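Local coordinates for protein beta-galactosidase (Trichoderma reesei, PDB 3OGV) that probably hydrolyses terminal non-reducing beta-D-galactose residues of beta-D-galactosides, as a family 35 glycoside hydrolase, at residues Pro55-Asp60 with Thr983-Val988; Pro273-Glu278 with Val316-Ile321; Ala283-Gly288 with Gly337-Tyr342; Asn414-Asp419 with Thr446-Lys451. All coordinates share one frame; numbering follows the deposited sequence.

Contact 1: residues Pro55-Asp60 with Thr983-Val988; sequences PSLYLD and TGRERV
Ser-56 meets Arg-987 and Val-988 through its side chain, with OG 3.5 Å from Val-988 CA. The hydroxyl is set between its own backbone N and carbonyl carbon (chi1 63°), a position from which OG bonds to the backbone N of Glu-989, one residue past the 983-988 segment. No direct hydrogen bond joins the two segments. Water takes that place: the carbonyl of Ser-56 is reached by two waters, one also 2.9 Å from Glu-986 O and the other also on Arg-987 O. Leu-57 points CD2 at Val-988, meeting CG2 at 3.6 Å. That same Val-988 CG2 also lies 3.6 Å above the centre of one face of the Arg-985 guanidinium, so one valine methyl touches both leucine and cation.

These residues lead into helix 58-66, which follows the first strand of the family 35 TIM barrel, while 983-988 is an irregular loop after strand 981-982, some 920 residues later. The contact thus ties the barrel's first helix to the C-terminal part of the chain.

Leu-59 lies on the next part of the helical turn, and its CD2 packs 3.7 Å from Glu-986 CG, the aliphatic part of a chain that bends at chi2. Asp-60 is linked to the loop through a water, which accepts from Arg-985 NH1 at 3.0 Å and donates weakly to Asp-60 OD2. The charged atoms themselves stay 5.8 Å apart, from Asp-60 OD2 to Arg-985 NH1, and each group has ion-pair partners outside the segments: Asp-60 pairs with Lys-64, Arg-352 and Arg-591, and Arg-985 NH2 with Glu-945.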
# COMPACT_ATOMS: atom_id res chain seq x y z
N PRO A 55 -13.58 5.19 -6.77
CA PRO A 55 -14.24 5.26 -5.43
C PRO A 55 -15.02 3.97 -5.10
O PRO A 55 -15.04 3.53 -3.91
CB PRO A 55 -15.19 6.45 -5.61
CG PRO A 55 -14.53 7.33 -6.67
CD PRO A 55 -13.77 6.39 -7.57
N SER A 56 -15.61 3.33 -6.12
CA SER A 56 -16.40 2.11 -5.92
C SER A 56 -15.51 0.92 -5.57
O SER A 56 -16.10 -0.17 -5.21
CB SER A 56 -17.44 1.90 -7.06
OG SER A 56 -16.71 1.73 -8.22
N LEU A 57 -14.22 0.96 -5.65
CA LEU A 57 -13.36 -0.13 -5.28
C LEU A 57 -12.83 -0.07 -3.84
O LEU A 57 -12.26 -1.03 -3.33
CB LEU A 57 -12.17 -0.27 -6.25
CG LEU A 57 -12.57 -1.00 -7.59
CD1 LEU A 57 -11.34 -0.96 -8.50
CD2 LEU A 57 -13.03 -2.48 -7.33
N TYR A 58 -13.09 1.06 -3.15
CA TYR A 58 -12.61 1.11 -1.77
C TYR A 58 -13.29 0.01 -0.89
O TYR A 58 -12.57 -0.63 -0.12
CB TYR A 58 -12.87 2.44 -1.10
CG TYR A 58 -12.08 3.59 -1.77
CD1 TYR A 58 -10.76 3.43 -2.13
CD2 TYR A 58 -12.66 4.83 -1.90
CE1 TYR A 58 -10.01 4.50 -2.71
CE2 TYR A 58 -11.93 5.93 -2.47
CZ TYR A 58 -10.68 5.72 -2.83
OH TYR A 58 -9.90 6.76 -3.37
N LEU A 59 -14.57 -0.23 -1.13
CA LEU A 59 -15.24 -1.31 -0.35
C LEU A 59 -14.61 -2.65 -0.68
O LEU A 59 -14.55 -3.53 0.25
CB LEU A 59 -16.76 -1.28 -0.62
CG LEU A 59 -17.49 -2.27 0.28
CD1 LEU A 59 -17.45 -1.87 1.71
CD2 LEU A 59 -18.92 -2.23 -0.21
N ASP A 60 -14.16 -2.91 -1.92
CA ASP A 60 -13.49 -4.15 -2.18
C ASP A 60 -12.26 -4.33 -1.31
O ASP A 60 -12.03 -5.39 -0.71
CB ASP A 60 -13.14 -4.24 -3.66
CG ASP A 60 -12.43 -5.47 -4.03
OD1 ASP A 60 -12.93 -6.55 -3.70
OD2 ASP A 60 -11.38 -5.51 -4.67
N THR A 983 -17.41 -13.28 -8.44
CA THR A 983 -17.33 -12.31 -7.35
C THR A 983 -18.68 -11.93 -6.80
O THR A 983 -19.68 -11.74 -7.49
CB THR A 983 -16.58 -11.00 -7.89
OG1 THR A 983 -16.42 -10.11 -6.77
CG2 THR A 983 -17.37 -10.23 -8.94
N GLY A 984 -18.68 -11.68 -5.47
CA GLY A 984 -19.81 -11.14 -4.73
C GLY A 984 -19.59 -9.68 -4.26
O GLY A 984 -20.29 -9.19 -3.39
N ARG A 985 -18.64 -8.99 -4.92
CA ARG A 985 -18.37 -7.55 -4.60
C ARG A 985 -19.54 -6.67 -4.96
O ARG A 985 -20.44 -7.03 -5.77
CB ARG A 985 -17.12 -7.09 -5.39
CG ARG A 985 -17.38 -6.97 -6.89
CD ARG A 985 -16.11 -6.72 -7.62
NE ARG A 985 -16.44 -6.69 -9.07
CZ ARG A 985 -15.51 -6.41 -9.98
NH1 ARG A 985 -14.29 -6.08 -9.67
NH2 ARG A 985 -15.87 -6.49 -11.28
N GLU A 986 -19.59 -5.47 -4.37
CA GLU A 986 -20.50 -4.45 -4.87
C GLU A 986 -20.00 -3.91 -6.23
O GLU A 986 -18.82 -3.93 -6.53
CB GLU A 986 -20.63 -3.27 -3.82
CG GLU A 986 -21.30 -3.82 -2.54
CD GLU A 986 -22.66 -4.49 -2.70
OE1 GLU A 986 -23.65 -3.76 -2.98
OE2 GLU A 986 -22.75 -5.72 -2.46
N ARG A 987 -20.97 -3.49 -7.06
CA ARG A 987 -20.68 -3.16 -8.47
C ARG A 987 -19.68 -1.98 -8.63
O ARG A 987 -19.70 -1.05 -7.85
CB ARG A 987 -21.99 -2.84 -9.21
CG ARG A 987 -22.86 -4.13 -9.43
CD ARG A 987 -22.51 -4.88 -10.74
NE ARG A 987 -23.74 -5.08 -11.52
CZ ARG A 987 -24.41 -4.12 -12.16
NH1 ARG A 987 -23.95 -2.87 -12.16
NH2 ARG A 987 -25.52 -4.40 -12.82
N VAL A 988 -18.78 -2.16 -9.57
CA VAL A 988 -17.77 -1.11 -9.87
C VAL A 988 -18.36 -0.16 -10.88
O VAL A 988 -18.78 -0.56 -11.99
CB VAL A 988 -16.50 -1.74 -10.39
CG1 VAL A 988 -15.46 -0.65 -10.73
CG2 VAL A 988 -15.96 -2.76 -9.42
O HOH W 1 -16.46 -3.10 -4.97
O HOH W 2 -18.92 -0.71 -4.89
O HOH W 3 -12.61 -6.48 -7.27

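Contact 2: residues Pro273-Glu278 with Val316-Ile321; sequences PFSLVE and VTIFNI. With PTQ (2-phenylethyl 1-thio-beta-D-galactopyranoside), chain E.
Ser-275 and Ile-318, then Leu-276 and Phe-319, pair as parallel bridges between strands 275-280 and 318-321. In the TIM barrel these are neighbouring strands, joined by a beta-alpha-beta crossover through helices 292-298 and 301-313. Among the backbone bonds, Leu-276 N gives to Ile-318 O at 2.9 Å, and Asn-320 N returns one to Leu-276 O, while Phe-274 O takes Thr-317 N and, weakly, Ile-318 N.

One side-chain bond extends the ladder where the first strand turns its corner. Asn-320 ND2 reaches Val-277 O at 2.9 Å, the acceptor nearly in the amide plane, because CG stands anti to the backbone N (chi1 179°); its OD1 is taken by Ser-44.

The apolar contacts are looser. Val-316 CG2 meets Leu-276 CG at 4.0 Å, crossing at about a right angle, and Phe-274 CD2 lies 3.8 Å from Val-316 CB.

Beyond the corner, Glu-278 OE2 accepts from PTQ O2 at 2.8 Å and pairs with Arg-114; OE1, hydrogen-bonded to Tyr-240 OH, stands 3.1 Å from the anomeric carbon, PTQ C1. The backbone pairing probably helps to position the strand end that carries this carboxylate beside the anomeric carbon, a placement consistent with the nucleophile of family 35 enzymes.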
# COMPACT_ATOMS: atom_id res chain seq x y z
N PRO A 273 -0.39 2.52 25.29
CA PRO A 273 -0.20 1.15 24.71
C PRO A 273 0.99 0.98 23.82
O PRO A 273 1.31 1.93 23.04
CB PRO A 273 -1.49 1.01 23.90
CG PRO A 273 -2.50 2.04 24.33
CD PRO A 273 -1.63 3.18 24.88
N PHE A 274 1.67 -0.11 23.84
CA PHE A 274 2.78 -0.34 22.90
C PHE A 274 2.24 -0.36 21.46
O PHE A 274 1.38 -1.17 21.12
CB PHE A 274 3.56 -1.58 23.25
CG PHE A 274 4.67 -1.92 22.29
CD1 PHE A 274 5.48 -0.88 21.77
CD2 PHE A 274 4.87 -3.24 21.82
CE1 PHE A 274 6.48 -1.19 20.85
CE2 PHE A 274 5.82 -3.57 20.86
CZ PHE A 274 6.66 -2.53 20.38
N SER A 275 2.76 0.60 20.65
CA SER A 275 2.15 0.88 19.38
C SER A 275 3.22 0.87 18.28
O SER A 275 4.21 1.64 18.33
CB SER A 275 1.49 2.25 19.40
OG SER A 275 0.46 2.30 20.35
N LEU A 276 3.04 0.03 17.24
CA LEU A 276 3.87 0.01 16.06
C LEU A 276 2.98 0.56 14.98
O LEU A 276 2.11 -0.11 14.36
CB LEU A 276 4.35 -1.43 15.77
CG LEU A 276 5.33 -1.96 16.77
CD1 LEU A 276 5.58 -3.48 16.48
CD2 LEU A 276 6.69 -1.18 16.72
N VAL A 277 3.15 1.89 14.69
CA VAL A 277 2.27 2.62 13.84
C VAL A 277 2.65 2.33 12.35
O VAL A 277 1.74 2.47 11.51
CB VAL A 277 2.33 4.14 14.16
CG1 VAL A 277 1.50 4.98 13.12
CG2 VAL A 277 1.68 4.26 15.52
N GLU A 278 3.87 1.90 12.06
CA GLU A 278 4.16 1.29 10.75
C GLU A 278 5.03 0.13 11.05
O GLU A 278 6.13 0.24 11.66
CB GLU A 278 4.91 2.23 9.80
CG GLU A 278 4.16 3.47 9.47
CD GLU A 278 5.08 4.38 8.65
OE1 GLU A 278 5.93 3.91 7.92
OE2 GLU A 278 4.75 5.57 8.62
N VAL A 316 2.50 -5.85 21.67
CA VAL A 316 1.93 -4.78 20.84
C VAL A 316 0.40 -4.82 20.90
O VAL A 316 -0.27 -5.89 20.70
CB VAL A 316 2.48 -4.88 19.41
CG1 VAL A 316 1.87 -6.12 18.62
CG2 VAL A 316 2.14 -3.58 18.62
N THR A 317 -0.29 -3.69 21.07
CA THR A 317 -1.75 -3.65 21.01
C THR A 317 -2.34 -2.62 20.04
O THR A 317 -3.51 -2.53 19.89
CB THR A 317 -2.45 -3.50 22.36
OG1 THR A 317 -1.95 -2.31 23.00
CG2 THR A 317 -2.07 -4.77 23.27
N ILE A 318 -1.40 -1.80 19.40
CA ILE A 318 -1.82 -1.00 18.18
C ILE A 318 -0.77 -1.33 17.18
O ILE A 318 0.40 -1.05 17.38
CB ILE A 318 -1.86 0.52 18.51
CG1 ILE A 318 -2.91 0.82 19.58
CG2 ILE A 318 -2.17 1.29 17.17
CD1 ILE A 318 -3.00 2.34 19.99
N PHE A 319 -1.19 -2.01 16.10
CA PHE A 319 -0.22 -2.64 15.16
C PHE A 319 -0.73 -2.42 13.78
O PHE A 319 -1.78 -2.95 13.41
CB PHE A 319 -0.17 -4.18 15.56
CG PHE A 319 0.83 -5.00 14.86
CD1 PHE A 319 1.94 -4.51 14.33
CD2 PHE A 319 0.58 -6.37 14.82
CE1 PHE A 319 2.87 -5.34 13.70
CE2 PHE A 319 1.49 -7.24 14.25
CZ PHE A 319 2.65 -6.73 13.69
N ASN A 320 0.01 -1.65 12.98
CA ASN A 320 -0.38 -1.32 11.59
C ASN A 320 0.68 -1.76 10.62
O ASN A 320 1.86 -1.53 10.77
CB ASN A 320 -0.53 0.22 11.44
CG ASN A 320 -0.91 0.65 10.04
OD1 ASN A 320 -1.91 0.17 9.45
ND2 ASN A 320 -0.09 1.53 9.46
N ILE A 321 0.19 -2.51 9.64
CA ILE A 321 1.07 -3.12 8.56
C ILE A 321 1.12 -2.19 7.29
O ILE A 321 0.13 -1.98 6.64
CB ILE A 321 0.48 -4.50 8.17
CG1 ILE A 321 0.37 -5.43 9.43
CG2 ILE A 321 1.39 -5.15 7.09
CD1 ILE A 321 1.59 -5.57 10.30
C1 PTQ E . 8.41 5.33 6.70
O1 PTQ E . 9.05 4.66 5.59
S1 PTQ E . 9.78 6.03 7.71
C2 PTQ E . 7.48 6.43 6.30
O2 PTQ E . 6.81 7.00 7.39
C3 PTQ E . 6.50 6.02 5.20
O3 PTQ E . 5.85 7.15 4.69
C4 PTQ E . 7.20 5.22 4.12
O4 PTQ E . 8.05 6.18 3.42
C5 PTQ E . 8.02 4.09 4.63
O5 PTQ E . 8.03 2.73 2.70
C6 PTQ E . 8.92 3.31 3.72
C7 PTQ E . 10.67 4.52 8.18
C8 PTQ E . 12.02 4.80 8.78
C9 PTQ E . 12.74 3.55 9.12
C10 PTQ E . 13.56 2.95 8.17
C11 PTQ E . 14.17 1.72 8.51
C12 PTQ E . 13.94 1.14 9.78
C13 PTQ E . 13.09 1.77 10.66
C14 PTQ E . 12.47 2.90 10.33

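Contact 3: residues Ala283-Gly288 with Gly337-Tyr342; sequences AFDPFG and GGYTSY. With GLC (alpha-D-glucopyranose), chain C; PTQ (2-phenylethyl 1-thio-beta-D-galactopyranoside), chain E; MAN (alpha-D-mannopyranose), chain B.
Tyr-339 donates its hydroxyl proton to Asp-285 OD2 over just 2.6 Å, and does so on the anti lone pair, the one turned away from the other carboxylate oxygen. The carboxylate stands nearly upright to the phenol ring, their planes 78° apart. Backbone amides share the load: Gly-291 N bonds to OD2 and Trp-290 N to OD1, so the buried carboxylate meets donors at both oxygens.

The root of the tyrosine is packed too. Its CB sits 3.6 Å from the centroid of the Phe-287 ring, 11° off the normal, a CH-pi contact over the face, and the tyrosine edge turns toward that same face in an edge-to-face pair. A phenylalanine in place of Tyr-339 would probably leave Asp-285 OD2 without this short bond and the link between the two loops weaker by it.

Backbone meets backbone at the two glycines. Pro-286 CA makes a CA-H...O contact with Gly-337 O at 3.2 Å, and a water over the Tyr-339 ring joins Asp-285 O, Tyr-339 N and Ser-341 O. Gly-337 O also accepts from GLC O2 at 2.8 Å, and a beta carbon on this glycine would run into GLC O3.

Both segments are loops beyond barrel strands 275-280 and 318-321, on the side of the galactoside. Phe-284 presents its ring edge to both sugars, CD2 lying 3.6 Å from PTQ O5 and CZ 3.6 Å from GLC O6. The bond from Tyr-339 to the buried Asp-285 and the packing on Phe-287 probably hold the two loops together next to Phe-284, the residue whose edge meets the galactoside.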
# COMPACT_ATOMS: atom_id res chain seq x y z
N ALA A 283 8.21 -3.83 0.84
CA ALA A 283 9.32 -2.84 0.71
C ALA A 283 8.98 -2.03 -0.51
O ALA A 283 8.30 -2.51 -1.44
CB ALA A 283 10.65 -3.57 0.48
N PHE A 284 9.55 -0.84 -0.59
CA PHE A 284 9.51 -0.06 -1.87
C PHE A 284 10.62 -0.62 -2.78
O PHE A 284 11.46 -1.42 -2.39
CB PHE A 284 9.67 1.48 -1.58
CG PHE A 284 10.92 1.85 -0.83
CD1 PHE A 284 12.20 1.77 -1.41
CD2 PHE A 284 10.81 2.33 0.47
CE1 PHE A 284 13.38 2.14 -0.67
CE2 PHE A 284 11.96 2.75 1.20
CZ PHE A 284 13.24 2.70 0.60
N ASP A 285 10.62 -0.15 -4.04
CA ASP A 285 11.53 -0.69 -5.06
C ASP A 285 11.83 0.51 -6.03
O ASP A 285 10.89 1.16 -6.48
CB ASP A 285 10.91 -1.91 -5.82
CG ASP A 285 11.96 -2.69 -6.60
OD1 ASP A 285 13.07 -3.06 -6.11
OD2 ASP A 285 11.59 -3.07 -7.75
N PRO A 286 13.14 0.72 -6.32
CA PRO A 286 13.52 1.88 -7.18
C PRO A 286 13.43 1.47 -8.67
O PRO A 286 13.42 0.32 -9.03
CB PRO A 286 14.99 2.15 -6.80
CG PRO A 286 15.52 0.72 -6.44
CD PRO A 286 14.31 0.07 -5.70
N PHE A 287 13.54 2.53 -9.52
CA PHE A 287 13.95 2.21 -10.89
C PHE A 287 15.24 1.42 -10.83
O PHE A 287 16.12 1.66 -10.00
CB PHE A 287 14.17 3.53 -11.74
CG PHE A 287 12.93 4.12 -12.31
CD1 PHE A 287 12.38 3.55 -13.50
CD2 PHE A 287 12.25 5.23 -11.73
CE1 PHE A 287 11.22 4.08 -14.09
CE2 PHE A 287 11.13 5.78 -12.34
CZ PHE A 287 10.60 5.24 -13.49
N GLY A 288 15.36 0.47 -11.77
CA GLY A 288 16.46 -0.44 -11.73
C GLY A 288 16.45 -1.50 -10.61
O GLY A 288 17.44 -2.18 -10.40
N GLY A 337 12.53 7.99 -6.47
CA GLY A 337 13.11 6.77 -5.98
C GLY A 337 12.28 5.51 -6.09
O GLY A 337 12.66 4.48 -5.52
N GLY A 338 11.15 5.61 -6.81
CA GLY A 338 10.28 4.51 -7.17
C GLY A 338 9.78 4.70 -8.56
O GLY A 338 10.11 5.72 -9.26
N TYR A 339 8.99 3.77 -9.05
CA TYR A 339 8.45 3.76 -10.42
C TYR A 339 6.95 3.69 -10.37
O TYR A 339 6.34 4.15 -9.37
CB TYR A 339 9.16 2.71 -11.32
CG TYR A 339 9.17 1.31 -10.68
CD1 TYR A 339 10.26 0.93 -9.86
CD2 TYR A 339 8.15 0.41 -10.91
CE1 TYR A 339 10.34 -0.38 -9.24
CE2 TYR A 339 8.21 -0.88 -10.33
CZ TYR A 339 9.27 -1.22 -9.55
OH TYR A 339 9.34 -2.50 -8.99
N THR A 340 6.26 3.29 -11.44
CA THR A 340 4.81 3.41 -11.45
C THR A 340 4.11 2.49 -10.39
O THR A 340 3.24 2.98 -9.65
CB THR A 340 4.14 3.12 -12.82
OG1 THR A 340 4.87 3.91 -13.80
CG2 THR A 340 2.67 3.51 -12.82
N SER A 341 4.55 1.23 -10.32
CA SER A 341 3.84 0.33 -9.37
C SER A 341 4.15 0.76 -7.94
O SER A 341 5.28 1.06 -7.59
CB SER A 341 4.43 -1.02 -9.67
OG SER A 341 3.79 -2.00 -8.78
N TYR A 342 3.13 0.57 -7.10
CA TYR A 342 3.40 0.63 -5.61
C TYR A 342 2.81 -0.71 -5.01
O TYR A 342 2.24 -0.71 -3.94
CB TYR A 342 2.76 1.87 -4.94
CG TYR A 342 3.41 2.19 -3.61
CD1 TYR A 342 4.75 2.41 -3.50
CD2 TYR A 342 2.59 2.30 -2.45
CE1 TYR A 342 5.36 2.82 -2.25
CE2 TYR A 342 3.16 2.72 -1.22
CZ TYR A 342 4.49 2.93 -1.16
OH TYR A 342 5.03 3.39 0.05
C1 GLC C . 16.66 3.27 -3.32
C2 GLC C . 15.57 4.32 -3.21
C3 GLC C . 15.99 5.50 -2.35
C4 GLC C . 16.32 4.96 -0.98
C5 GLC C . 17.47 3.94 -1.12
C6 GLC C . 17.95 3.35 0.20
O2 GLC C . 15.24 4.72 -4.51
O3 GLC C . 14.88 6.41 -2.26
O4 GLC C . 16.81 6.04 -0.17
O5 GLC C . 17.01 2.94 -1.98
O6 GLC C . 16.85 2.64 0.77
C1 PTQ E . 8.41 5.33 6.70
O1 PTQ E . 9.05 4.66 5.59
S1 PTQ E . 9.78 6.03 7.71
C2 PTQ E . 7.48 6.43 6.30
O2 PTQ E . 6.81 7.00 7.39
C3 PTQ E . 6.50 6.02 5.20
O3 PTQ E . 5.85 7.15 4.69
C4 PTQ E . 7.20 5.22 4.12
O4 PTQ E . 8.05 6.18 3.42
C5 PTQ E . 8.02 4.09 4.63
O5 PTQ E . 8.03 2.73 2.70
C6 PTQ E . 8.92 3.31 3.72
C7 PTQ E . 10.67 4.52 8.18
C8 PTQ E . 12.02 4.80 8.78
C9 PTQ E . 12.74 3.55 9.12
C10 PTQ E . 13.56 2.95 8.17
C11 PTQ E . 14.17 1.72 8.51
C12 PTQ E . 13.94 1.14 9.78
C13 PTQ E . 13.09 1.77 10.66
C14 PTQ E . 12.47 2.90 10.33
C1 MAN B . 22.01 -0.16 -6.23
C2 MAN B . 21.92 -0.07 -4.68
C3 MAN B . 21.56 -1.50 -4.21
C4 MAN B . 20.35 -2.11 -4.96
C5 MAN B . 20.51 -2.05 -6.47
C6 MAN B . 19.20 -2.27 -7.22
O2 MAN B . 20.78 0.75 -4.35
O3 MAN B . 21.40 -1.45 -2.80
O4 MAN B . 20.13 -3.48 -4.60
O5 MAN B . 20.83 -0.67 -6.87
O6 MAN B . 18.06 -1.45 -6.82
O HOH W 4 8.05 1.63 -7.26

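Contact 4: residues Asn414-Asp419 with Thr446-Lys451; sequences NYSSTD and TGRDSK. With NAG (2-acetamido-2-deoxy-beta-D-glucopyranose), chain D; MAN (alpha-D-mannopyranose), chain F.
Arg-448 reaches Ser-416 and Ser-417 with both side chain and backbone. NE donates to Ser-416 O at 2.9 Å and nearly straight (164°); the oxygen lies in the guanidinium plane, although the donor sits above the plane of that carbonyl. NH2 adds a weak, more bent bond to the same oxygen, while the backbone N of Arg-448 takes Ser-417 O, in the carbonyl plane, at 2.9 Å.

The carbonyls belong to a loop in beta-galactosidase domain 2 that begins as a type I turn, Asn-414 to Ser-417. Inside it, Asn-414 OD1 accepts from Ser-416 N in an Asx turn, and Ser-417 OG accepts from Asp-419 N in an ST turn. Asn-414 ND2 is bonded covalently to C1 of an N-acetylglucosamine, so the turn carries a glycan.

The arginine chain runs extended beside Thr-418, and Thr-418 CG2 lies over one guanidinium face, 3.6 Å from Arg-448 NE. Trp-252 makes a cation-pi contact with the guanidinium, and NH1 bonds to Ser-250 O, linking this domain to the barrel sequence. A methionine at Arg-448 would probably leave Ser-416 O without its two side-chain donors, and Trp-252 without its cation.

Farther along, the backbones come together at Gly-447. Its CA is 3.4 Å from Thr-418 O, and a beta carbon would clash with that oxygen, consistent with glycine at this close approach. A single water accepts from Gly-447 N at 2.9 Å and also lies 2.8 Å from O3 of the chain F mannose.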
# COMPACT_ATOMS: atom_id res chain seq x y z
N ASN A 414 18.40 -19.03 16.97
CA ASN A 414 18.83 -18.22 15.83
C ASN A 414 17.52 -17.97 15.07
O ASN A 414 17.01 -18.88 14.42
CB ASN A 414 19.81 -18.98 14.96
CG ASN A 414 20.13 -18.26 13.66
OD1 ASN A 414 19.60 -17.16 13.40
ND2 ASN A 414 20.90 -18.89 12.83
N TYR A 415 16.99 -16.74 15.13
CA TYR A 415 15.63 -16.47 14.56
C TYR A 415 15.60 -16.72 13.04
O TYR A 415 14.47 -16.90 12.44
CB TYR A 415 15.23 -15.03 14.88
CG TYR A 415 15.78 -14.03 13.80
CD1 TYR A 415 17.14 -13.59 13.79
CD2 TYR A 415 14.98 -13.57 12.78
CE1 TYR A 415 17.60 -12.71 12.75
CE2 TYR A 415 15.45 -12.76 11.75
CZ TYR A 415 16.71 -12.27 11.77
OH TYR A 415 17.19 -11.47 10.80
N SER A 416 16.72 -16.69 12.37
CA SER A 416 16.84 -16.95 10.93
C SER A 416 16.78 -18.44 10.54
O SER A 416 16.68 -18.81 9.35
CB SER A 416 18.31 -16.37 10.46
OG SER A 416 18.53 -16.77 9.05
N SER A 417 16.95 -19.31 11.58
CA SER A 417 17.16 -20.71 11.27
C SER A 417 16.08 -21.35 10.36
O SER A 417 14.86 -21.18 10.59
CB SER A 417 17.20 -21.46 12.60
OG SER A 417 17.41 -22.87 12.29
N THR A 418 16.57 -22.11 9.39
CA THR A 418 15.65 -22.88 8.57
C THR A 418 15.63 -24.36 9.01
O THR A 418 14.99 -25.21 8.35
CB THR A 418 16.07 -22.80 7.11
OG1 THR A 418 17.43 -23.22 7.03
CG2 THR A 418 15.88 -21.32 6.59
N ASP A 419 16.30 -24.63 10.14
CA ASP A 419 16.35 -26.02 10.67
C ASP A 419 15.03 -26.41 11.35
O ASP A 419 14.19 -25.55 11.65
CB ASP A 419 17.44 -26.16 11.72
CG ASP A 419 18.90 -26.08 11.13
OD1 ASP A 419 19.09 -26.20 9.89
OD2 ASP A 419 19.88 -25.92 11.91
N THR A 446 9.39 -26.11 12.80
CA THR A 446 10.08 -26.23 11.52
C THR A 446 10.78 -24.88 11.16
O THR A 446 10.71 -23.90 11.92
CB THR A 446 9.12 -26.75 10.40
OG1 THR A 446 8.09 -25.79 10.18
CG2 THR A 446 8.52 -28.13 10.81
N GLY A 447 11.36 -24.82 10.00
CA GLY A 447 12.20 -23.63 9.62
C GLY A 447 11.35 -22.35 9.50
O GLY A 447 10.24 -22.35 8.98
N ARG A 448 11.96 -21.30 10.08
CA ARG A 448 11.32 -19.94 10.00
C ARG A 448 9.86 -19.99 10.36
O ARG A 448 8.96 -19.42 9.73
CB ARG A 448 11.60 -19.31 8.64
CG ARG A 448 13.06 -18.93 8.60
CD ARG A 448 13.41 -18.22 7.31
NE ARG A 448 14.84 -17.91 7.33
CZ ARG A 448 15.50 -17.31 6.36
NH1 ARG A 448 14.82 -16.94 5.24
NH2 ARG A 448 16.82 -17.14 6.48
N ASP A 449 9.58 -20.66 11.49
CA ASP A 449 8.25 -20.72 12.13
C ASP A 449 8.37 -20.17 13.54
O ASP A 449 9.43 -20.23 14.15
CB ASP A 449 7.65 -22.09 12.10
CG ASP A 449 6.16 -22.06 12.24
OD1 ASP A 449 5.45 -21.02 12.28
OD2 ASP A 449 5.55 -23.19 12.43
N SER A 450 7.25 -19.66 14.05
CA SER A 450 7.12 -19.27 15.44
C SER A 450 5.70 -19.57 15.85
O SER A 450 4.78 -19.51 15.05
CB SER A 450 7.43 -17.78 15.55
OG SER A 450 7.23 -17.29 16.86
N LYS A 451 5.52 -20.01 17.10
CA LYS A 451 4.22 -20.40 17.65
C LYS A 451 3.85 -19.65 18.86
O LYS A 451 4.75 -19.27 19.64
CB LYS A 451 4.22 -21.90 17.95
CG LYS A 451 4.46 -22.76 16.62
CD LYS A 451 3.72 -24.06 16.58
CE LYS A 451 4.26 -24.81 15.37
NZ LYS A 451 3.54 -24.44 14.09
C1 NAG D . 21.28 -18.44 11.49
C2 NAG D . 22.75 -18.51 11.29
C3 NAG D . 22.91 -18.21 9.78
C4 NAG D . 22.06 -19.07 8.81
C5 NAG D . 20.62 -18.92 9.21
C6 NAG D . 19.60 -19.64 8.37
C7 NAG D . 24.05 -17.71 13.24
C8 NAG D . 24.64 -16.59 14.06
N2 NAG D . 23.35 -17.49 12.16
O3 NAG D . 24.28 -18.18 9.46
O4 NAG D . 22.16 -18.56 7.48
O5 NAG D . 20.54 -19.27 10.61
O6 NAG D . 20.02 -21.01 8.31
O7 NAG D . 24.22 -18.84 13.63
C1 MAN F . 6.86 -27.68 5.89
C2 MAN F . 7.89 -28.07 6.87
C3 MAN F . 9.24 -28.13 6.18
C4 MAN F . 9.15 -28.98 4.89
C5 MAN F . 8.04 -28.40 4.00
C6 MAN F . 7.80 -29.27 2.76
O2 MAN F . 7.65 -29.38 7.23
O3 MAN F . 10.08 -28.78 7.11
O4 MAN F . 10.38 -28.97 4.18
O5 MAN F . 6.87 -28.49 4.75
O6 MAN F . 7.27 -30.53 3.18
O HOH W 5 11.96 -26.86 7.97

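Contacts 2 and 3 are the pair nearest the active site. Their segments alternate along the chain, their centres lie 26 Å apart with nearest atoms about 8 Å apart, and both touch the PTQ galactoside, contact 2 at its O2 and C1, contact 3 beside its primary hydroxyl. Contact 4 follows them in sequence in a different domain, its nearest atoms about 12 Å from contact 2 and about 15 Å from contact 3, and faces glycan sugars instead of the substrate pocket. Contact 1 closes a loop of the chain that encloses all three; it comes no closer than about 13 Å, to contact 3, and lies away from the galactose site.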